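Local coordinates for periplasmic molybdate-binding protein (Azotobacter vinelandii, PDB 1ATG), which binds molybdate and tungstate in a pocket between its two domains and probably serves as the periplasmic receptor of an ABC transporter, at residues Gln16-Gln20 with Ala218-Ile222; Tyr40-Val44 with Lys62-Phe68; Gly67-Pro71 with Val195-Ser199. All blocks are in the same frame, centred on the assembly; numbering follows the deposited sequence. Where two conformers were deposited one is given.

Interaction 1 (Gln16-Gln20 with Ala218-Ile222); sequences QLAGQ and AVAII. With EDO (1,2-ethanediol), chain E.
Leu17 and Ala218 mark the closest backbone approach between two nearly antiparallel helices, with their CA atoms 6.3 Å apart. The axes of the two short segments, Gln16-Gln20 and Ala218-Ile222, are separated by 10.1 Å, and their N-to-C directions differ by 154°. Side chains fill that spacing. Leu17 sends CD2 to the CA of Ala218 (3.7 Å) and to Ile221 CG2, and its other methyl, CD1, reaches Ile222 CG1. Ile221 supplies both of its branches: CG2, anti to the backbone N, lies against Leu17, and CD1 on the other branch rests on the CB of Gln20 at 3.8 Å. Trp212 of helix 203-212 also touches Leu17, Gln20 and Ala218, extending the apolar cluster. At one margin the Gln16 amide is held at both ends. Its OE1 accepts from a water (2.7 Å) that also donates to Ile221 O at the same distance, and its NE2 donates to O1 of a 1,2-ethanediol, probably from the crystallisation liquor, at 2.7 Å. With no direct hydrogen bond between the segments, helix 11-25 and helix 216-224 pack here through aliphatic groups, chiefly Leu17 and Ile221, and the polar link between them is one bridging water at the margin.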
loop_
_atom_site.group_PDB
_atom_site.type_symbol
_atom_site.label_atom_id
_atom_site.label_comp_id
_atom_site.label_asym_id
_atom_site.label_seq_id
_atom_site.Cartn_x
_atom_site.Cartn_y
_atom_site.Cartn_z
ATOM N N GLN A 16 1.430 -10.744 -8.790
ATOM C CA GLN A 16 1.471 -10.670 -10.247
ATOM C C GLN A 16 2.908 -10.510 -10.730
ATOM O O GLN A 16 3.335 -11.188 -11.687
ATOM C CB GLN A 16 0.627 -9.522 -10.793
ATOM C CG GLN A 16 -0.860 -9.682 -10.535
ATOM C CD GLN A 16 -1.632 -8.446 -10.928
ATOM O OE1 GLN A 16 -1.226 -7.314 -10.648
ATOM N NE2 GLN A 16 -2.773 -8.619 -11.584
ATOM N N LEU A 17 3.667 -9.615 -10.117
ATOM C CA LEU A 17 5.054 -9.383 -10.503
ATOM C C LEU A 17 5.912 -10.623 -10.313
ATOM O O LEU A 17 6.682 -10.972 -11.221
ATOM C CB LEU A 17 5.639 -8.229 -9.699
ATOM C CG LEU A 17 5.070 -6.841 -10.012
ATOM C CD1 LEU A 17 5.353 -5.878 -8.872
ATOM C CD2 LEU A 17 5.678 -6.304 -11.306
ATOM N N ALA A 18 5.821 -11.262 -9.158
ATOM C CA ALA A 18 6.570 -12.484 -8.884
ATOM C C ALA A 18 6.235 -13.557 -9.905
ATOM O O ALA A 18 7.145 -14.248 -10.420
ATOM C CB ALA A 18 6.233 -12.958 -7.472
ATOM N N GLY A 19 4.991 -13.736 -10.305
ATOM C CA GLY A 19 4.571 -14.700 -11.307
ATOM C C GLY A 19 5.258 -14.410 -12.639
ATOM O O GLY A 19 5.773 -15.327 -13.306
ATOM N N GLN A 20 5.278 -13.146 -13.054
ATOM C CA GLN A 20 5.936 -12.791 -14.307
ATOM C C GLN A 20 7.440 -12.971 -14.208
ATOM O O GLN A 20 8.064 -13.472 -15.174
ATOM C CB GLN A 20 5.561 -11.364 -14.694
ATOM C CG GLN A 20 6.210 -10.863 -15.975
ATOM C CD GLN A 20 5.876 -11.692 -17.193
ATOM O OE1 GLN A 20 6.620 -11.674 -18.192
ATOM N NE2 GLN A 20 4.799 -12.461 -17.176
ATOM N N ALA A 218 7.587 -5.065 -15.659
ATOM C CA ALA A 218 7.193 -4.780 -14.266
ATOM C C ALA A 218 6.432 -3.465 -14.179
ATOM O O ALA A 218 5.401 -3.364 -13.505
ATOM C CB ALA A 218 8.427 -4.724 -13.386
ATOM N N VAL A 219 6.933 -2.422 -14.850
ATOM C CA VAL A 219 6.249 -1.124 -14.812
ATOM C C VAL A 219 4.845 -1.237 -15.366
ATOM O O VAL A 219 3.908 -0.612 -14.843
ATOM C CB VAL A 219 7.090 -0.053 -15.528
ATOM C CG1 VAL A 219 6.299 1.216 -15.820
ATOM C CG2 VAL A 219 8.320 0.319 -14.707
ATOM N N ALA A 220 4.646 -2.024 -16.438
ATOM C CA ALA A 220 3.311 -2.171 -16.998
ATOM C C ALA A 220 2.368 -2.851 -16.013
ATOM O O ALA A 220 1.204 -2.439 -15.888
ATOM C CB ALA A 220 3.364 -2.914 -18.326
ATOM N N ILE A 221 2.832 -3.841 -15.279
ATOM C CA ILE A 221 2.021 -4.503 -14.260
ATOM C C ILE A 221 1.674 -3.528 -13.137
ATOM O O ILE A 221 0.537 -3.477 -12.679
ATOM C CB ILE A 221 2.737 -5.756 -13.725
ATOM C CG1 ILE A 221 2.784 -6.839 -14.813
ATOM C CG2 ILE A 221 2.087 -6.282 -12.458
ATOM C CD1 ILE A 221 3.743 -7.981 -14.562
ATOM N N ILE A 222 2.652 -2.738 -12.716
ATOM C CA ILE A 222 2.438 -1.736 -11.663
ATOM C C ILE A 222 1.415 -0.708 -12.098
ATOM O O ILE A 222 0.504 -0.368 -11.333
ATOM C CB ILE A 222 3.801 -1.126 -11.289
ATOM C CG1 ILE A 222 4.664 -2.188 -10.596
ATOM C CG2 ILE A 222 3.648 0.106 -10.416
ATOM C CD1 ILE A 222 6.123 -1.800 -10.479
HETATM C C1 EDO E . -4.652 -5.401 -12.795
HETATM O O1 EDO E . -4.630 -6.929 -12.640
HETATM C C2 EDO E . -5.955 -4.727 -12.328
HETATM O O2 EDO E . -6.487 -5.508 -11.077
HETATM O O HOH W 1 -1.439 -5.373 -12.562
#

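Interaction 2 (Tyr40-Val44 with Lys62-Phe68); sequences YAQIV and KLDNQGF. With EDO (1,2-ethanediol), chain F.
Helix 36-44 ends against the last turn of helix 58-65, which a Schellman motif closes at Gly67 with positive phi, and the nearest CA atoms, those of Val44 and Phe68, are 6.9 Å apart. Tyr40 carries the largest share of the contact. With CG anti to the backbone N (chi1 162°), its ring reaches across to helix 58-65, where CE1 meets Leu63 CD2 at 3.5 Å. The hydroxyl donates to Gln66 OE1 over 2.6 Å, and this acceptor lies at the ring edge, near the ring plane. Tyr40 OH in turn lies in the carbonyl plane of Gln66, on a lone pair of OE1, at a C=O...O angle of 105°, while ring and amide are steeply inclined to each other. The two ring faces differ. Lys62 bends at chi3 and brings NZ to 4.3 Å from the ring centroid, an off-centre cation-pi contact 32° from the normal, and Val44 CG2 lies on the opposite face, toward the rim. The same methyl touches Leu63 CD2 at 3.9 Å, as does Ile43 CG2. Beyond it, the CA of Val44 sits over a face of Phe68 in a CH-pi contact, 4.0 Å from the centroid. Were the Tyr40 ring cut back to an alanine, the Gln66 carbonyl would probably lose its hydroxyl donor and the Lys62 ammonium its ring, and a gap would open beside Leu63. Ile43 and Leu63 also rest on Phe52 of strand 51-53, joining both helices to the sheet. Helix 36-44 starts at Ser36 of the anion pocket, and the Tyr40 side chain, about 9 Å from the bound tungstate, joins it to helix 58-65: Leu63 and the ring form the centre, with a hydrogen bond, a cation-pi contact and a CH-pi contact around them.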
loop_
_atom_site.group_PDB
_atom_site.type_symbol
_atom_site.label_atom_id
_atom_site.label_comp_id
_atom_site.label_asym_id
_atom_site.label_seq_id
_atom_site.Cartn_x
_atom_site.Cartn_y
_atom_site.Cartn_z
ATOM N N TYR A 40 9.118 -2.846 9.053
ATOM C CA TYR A 40 10.342 -2.120 9.368
ATOM C C TYR A 40 10.905 -2.636 10.701
ATOM O O TYR A 40 12.105 -2.903 10.786
ATOM C CB TYR A 40 10.028 -0.625 9.476
ATOM C CG TYR A 40 11.105 0.150 10.205
ATOM C CD1 TYR A 40 12.236 0.594 9.529
ATOM C CD2 TYR A 40 11.012 0.417 11.567
ATOM C CE1 TYR A 40 13.243 1.279 10.185
ATOM C CE2 TYR A 40 12.009 1.103 12.230
ATOM C CZ TYR A 40 13.119 1.533 11.535
ATOM O OH TYR A 40 14.112 2.215 12.211
ATOM N N ALA A 41 10.040 -2.729 11.718
ATOM C CA ALA A 41 10.518 -3.179 13.030
ATOM C C ALA A 41 11.040 -4.597 12.983
ATOM O O ALA A 41 12.031 -4.907 13.687
ATOM C CB ALA A 41 9.426 -3.027 14.073
ATOM N N GLN A 42 10.433 -5.477 12.214
ATOM C CA GLN A 42 10.904 -6.838 12.062
ATOM C C GLN A 42 12.276 -6.831 11.406
ATOM O O GLN A 42 13.153 -7.605 11.827
ATOM C CB GLN A 42 9.942 -7.668 11.215
ATOM C CG GLN A 42 8.644 -8.053 11.909
ATOM C CD GLN A 42 7.669 -8.714 10.954
ATOM O OE1 GLN A 42 7.354 -9.895 11.077
ATOM N NE2 GLN A 42 7.186 -7.939 9.988
ATOM N N ILE A 43 12.486 -5.994 10.391
ATOM C CA ILE A 43 13.797 -5.928 9.735
ATOM C C ILE A 43 14.855 -5.437 10.707
ATOM O O ILE A 43 15.963 -6.014 10.708
ATOM C CB ILE A 43 13.729 -5.096 8.444
ATOM C CG1 ILE A 43 12.860 -5.849 7.428
ATOM C CG2 ILE A 43 15.121 -4.824 7.886
ATOM C CD1 ILE A 43 12.421 -5.014 6.233
ATOM N N VAL A 44 14.579 -4.392 11.467
ATOM C CA VAL A 44 15.530 -3.889 12.463
ATOM C C VAL A 44 15.812 -4.977 13.492
ATOM O O VAL A 44 16.935 -5.053 14.020
ATOM C CB VAL A 44 14.993 -2.632 13.164
ATOM C CG1 VAL A 44 15.834 -2.224 14.374
ATOM C CG2 VAL A 44 14.886 -1.444 12.213
ATOM N N LYS A 62 14.918 5.290 6.880
ATOM C CA LYS A 62 15.444 4.964 8.202
ATOM C C LYS A 62 16.329 3.734 8.155
ATOM O O LYS A 62 17.417 3.736 8.765
ATOM C CB LYS A 62 14.303 4.759 9.201
ATOM C CG LYS A 62 13.606 6.048 9.597
ATOM C CD LYS A 62 12.259 5.810 10.251
ATOM C CE LYS A 62 12.367 5.273 11.666
ATOM N NZ LYS A 62 11.044 4.804 12.173
ATOM N N LEU A 63 15.949 2.698 7.418
ATOM C CA LEU A 63 16.762 1.500 7.285
ATOM C C LEU A 63 18.101 1.839 6.633
ATOM O O LEU A 63 19.145 1.310 7.040
ATOM C CB LEU A 63 16.045 0.430 6.457
ATOM C CG LEU A 63 14.830 -0.197 7.149
ATOM C CD1 LEU A 63 14.080 -1.057 6.148
ATOM C CD2 LEU A 63 15.250 -1.000 8.378
ATOM N N ASP A 64 18.086 2.703 5.623
ATOM C CA ASP A 64 19.316 3.111 4.946
ATOM C C ASP A 64 20.219 3.857 5.919
ATOM O O ASP A 64 21.412 3.549 6.051
ATOM C CB ASP A 64 18.978 3.981 3.742
ATOM C CG ASP A 64 19.905 3.829 2.557
ATOM O OD1 ASP A 64 21.001 3.243 2.698
ATOM O OD2 ASP A 64 19.533 4.299 1.456
ATOM N N ASN A 65 19.674 4.831 6.640
ATOM C CA ASN A 65 20.407 5.624 7.610
ATOM C C ASN A 65 20.978 4.801 8.758
ATOM O O ASN A 65 22.080 5.086 9.240
ATOM C CB ASN A 65 19.502 6.707 8.213
ATOM C CG ASN A 65 19.057 7.754 7.221
ATOM O OD1 ASN A 65 19.622 7.887 6.136
ATOM N ND2 ASN A 65 18.019 8.498 7.595
ATOM N N GLN A 66 20.252 3.792 9.217
ATOM C CA GLN A 66 20.656 2.944 10.321
ATOM C C GLN A 66 21.557 1.782 9.931
ATOM O O GLN A 66 21.946 0.988 10.792
ATOM C CB GLN A 66 19.402 2.401 11.028
ATOM C CG GLN A 66 18.592 3.504 11.685
ATOM C CD GLN A 66 17.106 3.221 11.758
ATOM O OE1 GLN A 66 16.656 2.112 11.484
ATOM N NE2 GLN A 66 16.357 4.254 12.128
ATOM N N GLY A 67 21.868 1.633 8.657
ATOM C CA GLY A 67 22.751 0.602 8.163
ATOM C C GLY A 67 22.121 -0.742 7.884
ATOM O O GLY A 67 22.843 -1.718 7.670
ATOM N N PHE A 68 20.787 -0.819 7.851
ATOM C CA PHE A 68 20.130 -2.090 7.588
ATOM C C PHE A 68 19.875 -2.316 6.101
ATOM O O PHE A 68 19.621 -3.451 5.706
ATOM C CB PHE A 68 18.785 -2.165 8.326
ATOM C CG PHE A 68 18.946 -2.335 9.809
ATOM C CD1 PHE A 68 19.208 -3.588 10.327
ATOM C CD2 PHE A 68 18.836 -1.256 10.669
ATOM C CE1 PHE A 68 19.369 -3.770 11.691
ATOM C CE2 PHE A 68 18.988 -1.433 12.033
ATOM C CZ PHE A 68 19.265 -2.685 12.533
HETATM C C1 EDO F . 5.503 -9.738 7.853
HETATM O O1 EDO F . 7.024 -9.834 8.002
HETATM C C2 EDO F . 4.712 -11.000 8.234
HETATM O O2 EDO F . 5.032 -11.361 9.724
#

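Interaction 3 (Gly67-Pro71 with Val195-Ser199); sequences GFALP and VITKS
Two peptide carbonyls are each met from off their plane: Lys198 N donates to Phe68 O at 2.8 Å and Leu70 N to Ile196 O at 2.8 Å, with each donor tilted 34° from the carbonyl plane. The Leu70 bond is nearly straight (169°). Between them Ala69 and Thr197 form a single bridge, an antiparallel non-hydrogen-bonded pair with CA atoms 4.6 Å apart. Ala69 CA also points a C-H at Ile196 O. The CB of Phe68 heads away from residues 195-199, and its side chain packs on Leu63. Leu70 and Ile196 lie side by side, pointing the same way, with CB atoms 4.0 Å apart, and both touch Glu207 of helix 203-212. Ala69 CB meets Val195 CG1 at 3.9 Å. Extended from a chi1 of -164°, the Lys198 chain runs back along the loop, passing Pro71 at about a right angle and placing CD 3.4 Å from Gly67 O. One water links Lys198 NZ to Gly67 O, and another donates to Phe68 O (2.8 Å), giving that carbonyl a second donor, and accepts from Ser199 N. Ser73 OG is bonded to Leu70 O and Ile196 N. The loop after helix 58-65 is thus stitched to the end of strand 191-196 mainly by two main-chain bonds flanking one bridge, with apolar pairs packed alongside.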
loop_
_atom_site.group_PDB
_atom_site.type_symbol
_atom_site.label_atom_id
_atom_site.label_comp_id
_atom_site.label_asym_id
_atom_site.label_seq_id
_atom_site.Cartn_x
_atom_site.Cartn_y
_atom_site.Cartn_z
ATOM N N GLY A 67 21.868 1.633 8.657
ATOM C CA GLY A 67 22.751 0.602 8.163
ATOM C C GLY A 67 22.121 -0.742 7.884
ATOM O O GLY A 67 22.843 -1.718 7.670
ATOM N N PHE A 68 20.787 -0.819 7.851
ATOM C CA PHE A 68 20.130 -2.090 7.588
ATOM C C PHE A 68 19.875 -2.316 6.101
ATOM O O PHE A 68 19.621 -3.451 5.706
ATOM C CB PHE A 68 18.785 -2.165 8.326
ATOM C CG PHE A 68 18.946 -2.335 9.809
ATOM C CD1 PHE A 68 19.208 -3.588 10.327
ATOM C CD2 PHE A 68 18.836 -1.256 10.669
ATOM C CE1 PHE A 68 19.369 -3.770 11.691
ATOM C CE2 PHE A 68 18.988 -1.433 12.033
ATOM C CZ PHE A 68 19.265 -2.685 12.533
ATOM N N ALA A 69 19.888 -1.247 5.322
ATOM C CA ALA A 69 19.639 -1.353 3.887
ATOM C C ALA A 69 20.944 -1.352 3.100
ATOM O O ALA A 69 21.902 -0.687 3.499
ATOM C CB ALA A 69 18.752 -0.204 3.416
ATOM N N LEU A 70 20.981 -2.102 2.001
ATOM C CA LEU A 70 22.184 -2.103 1.159
ATOM C C LEU A 70 22.305 -0.715 0.549
ATOM O O LEU A 70 21.379 -0.225 -0.102
ATOM C CB LEU A 70 22.065 -3.183 0.092
ATOM C CG LEU A 70 23.245 -3.379 -0.861
ATOM C CD1 LEU A 70 24.392 -4.062 -0.123
ATOM C CD2 LEU A 70 22.836 -4.186 -2.083
ATOM N N PRO A 71 23.426 -0.037 0.773
ATOM C CA PRO A 71 23.636 1.298 0.248
ATOM C C PRO A 71 23.399 1.359 -1.253
ATOM O O PRO A 71 23.772 0.440 -1.981
ATOM C CB PRO A 71 25.078 1.619 0.625
ATOM C CG PRO A 71 25.370 0.739 1.796
ATOM C CD PRO A 71 24.585 -0.527 1.562
ATOM N N VAL A 195 13.907 -1.318 -0.689
ATOM C CA VAL A 195 15.335 -1.441 -0.414
ATOM C C VAL A 195 15.692 -2.928 -0.409
ATOM O O VAL A 195 14.888 -3.828 -0.199
ATOM C CB VAL A 195 15.800 -0.887 0.946
ATOM C CG1 VAL A 195 15.818 0.628 0.993
ATOM C CG2 VAL A 195 14.963 -1.444 2.096
ATOM N N ILE A 196 16.992 -3.167 -0.633
ATOM C CA ILE A 196 17.578 -4.479 -0.422
ATOM C C ILE A 196 18.085 -4.470 1.034
ATOM O O ILE A 196 18.602 -3.456 1.487
ATOM C CB ILE A 196 18.743 -4.794 -1.370
ATOM C CG1 ILE A 196 18.220 -4.919 -2.808
ATOM C CG2 ILE A 196 19.471 -6.069 -0.959
ATOM C CD1 ILE A 196 19.319 -5.106 -3.839
ATOM N N THR A 197 17.836 -5.564 1.731
ATOM C CA THR A 197 18.306 -5.674 3.126
ATOM C C THR A 197 19.805 -5.979 3.087
ATOM O O THR A 197 20.173 -6.970 2.468
ATOM C CB THR A 197 17.485 -6.730 3.861
ATOM O OG1 THR A 197 16.085 -6.349 3.900
ATOM C CG2 THR A 197 17.951 -6.888 5.306
ATOM N N LYS A 198 20.632 -5.158 3.720
ATOM C CA LYS A 198 22.085 -5.298 3.662
ATOM C C LYS A 198 22.639 -6.672 3.961
ATOM O O LYS A 198 23.605 -7.117 3.321
ATOM C CB LYS A 198 22.736 -4.270 4.600
ATOM C CG LYS A 198 24.222 -4.032 4.357
ATOM C CD LYS A 198 24.658 -2.736 5.032
ATOM C CE LYS A 198 26.165 -2.630 5.160
ATOM N NZ LYS A 198 26.558 -1.387 5.888
ATOM N N SER A 199 22.058 -7.401 4.894
ATOM C CA SER A 199 22.477 -8.717 5.316
ATOM C C SER A 199 22.074 -9.844 4.384
ATOM O O SER A 199 22.333 -11.015 4.682
ATOM C CB SER A 199 21.882 -8.983 6.713
ATOM O OG SER A 199 20.474 -9.117 6.641
HETATM O O HOH W 2 25.634 -1.993 8.519
HETATM O O HOH W 3 20.668 -5.674 7.094
#

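How the interactions relate
Interactions 2 and 3 adjoin, with centres 8 Å apart; they share Gly67 and Phe68, and Leu63 O lies 3.2 Å from Ala69 N in a probable hydrogen bond. Phe68 gives its ring to interaction 2 and its carbonyl to interaction 3, so the turn leaving helix 58-65 ties a helix on one side to a strand end on the other. Interaction 1 stands apart and closes a chain loop enclosing both others. None is fully core: interaction 1 lies deepest, its centre 15 Å from that of the chain against 19 and 21 Å, with three of six touching residues buried, against two of seven and four of nine. Aliphatic packing dominates interaction 1, an aromatic with polar margins interaction 2, main-chain bonding interaction 3.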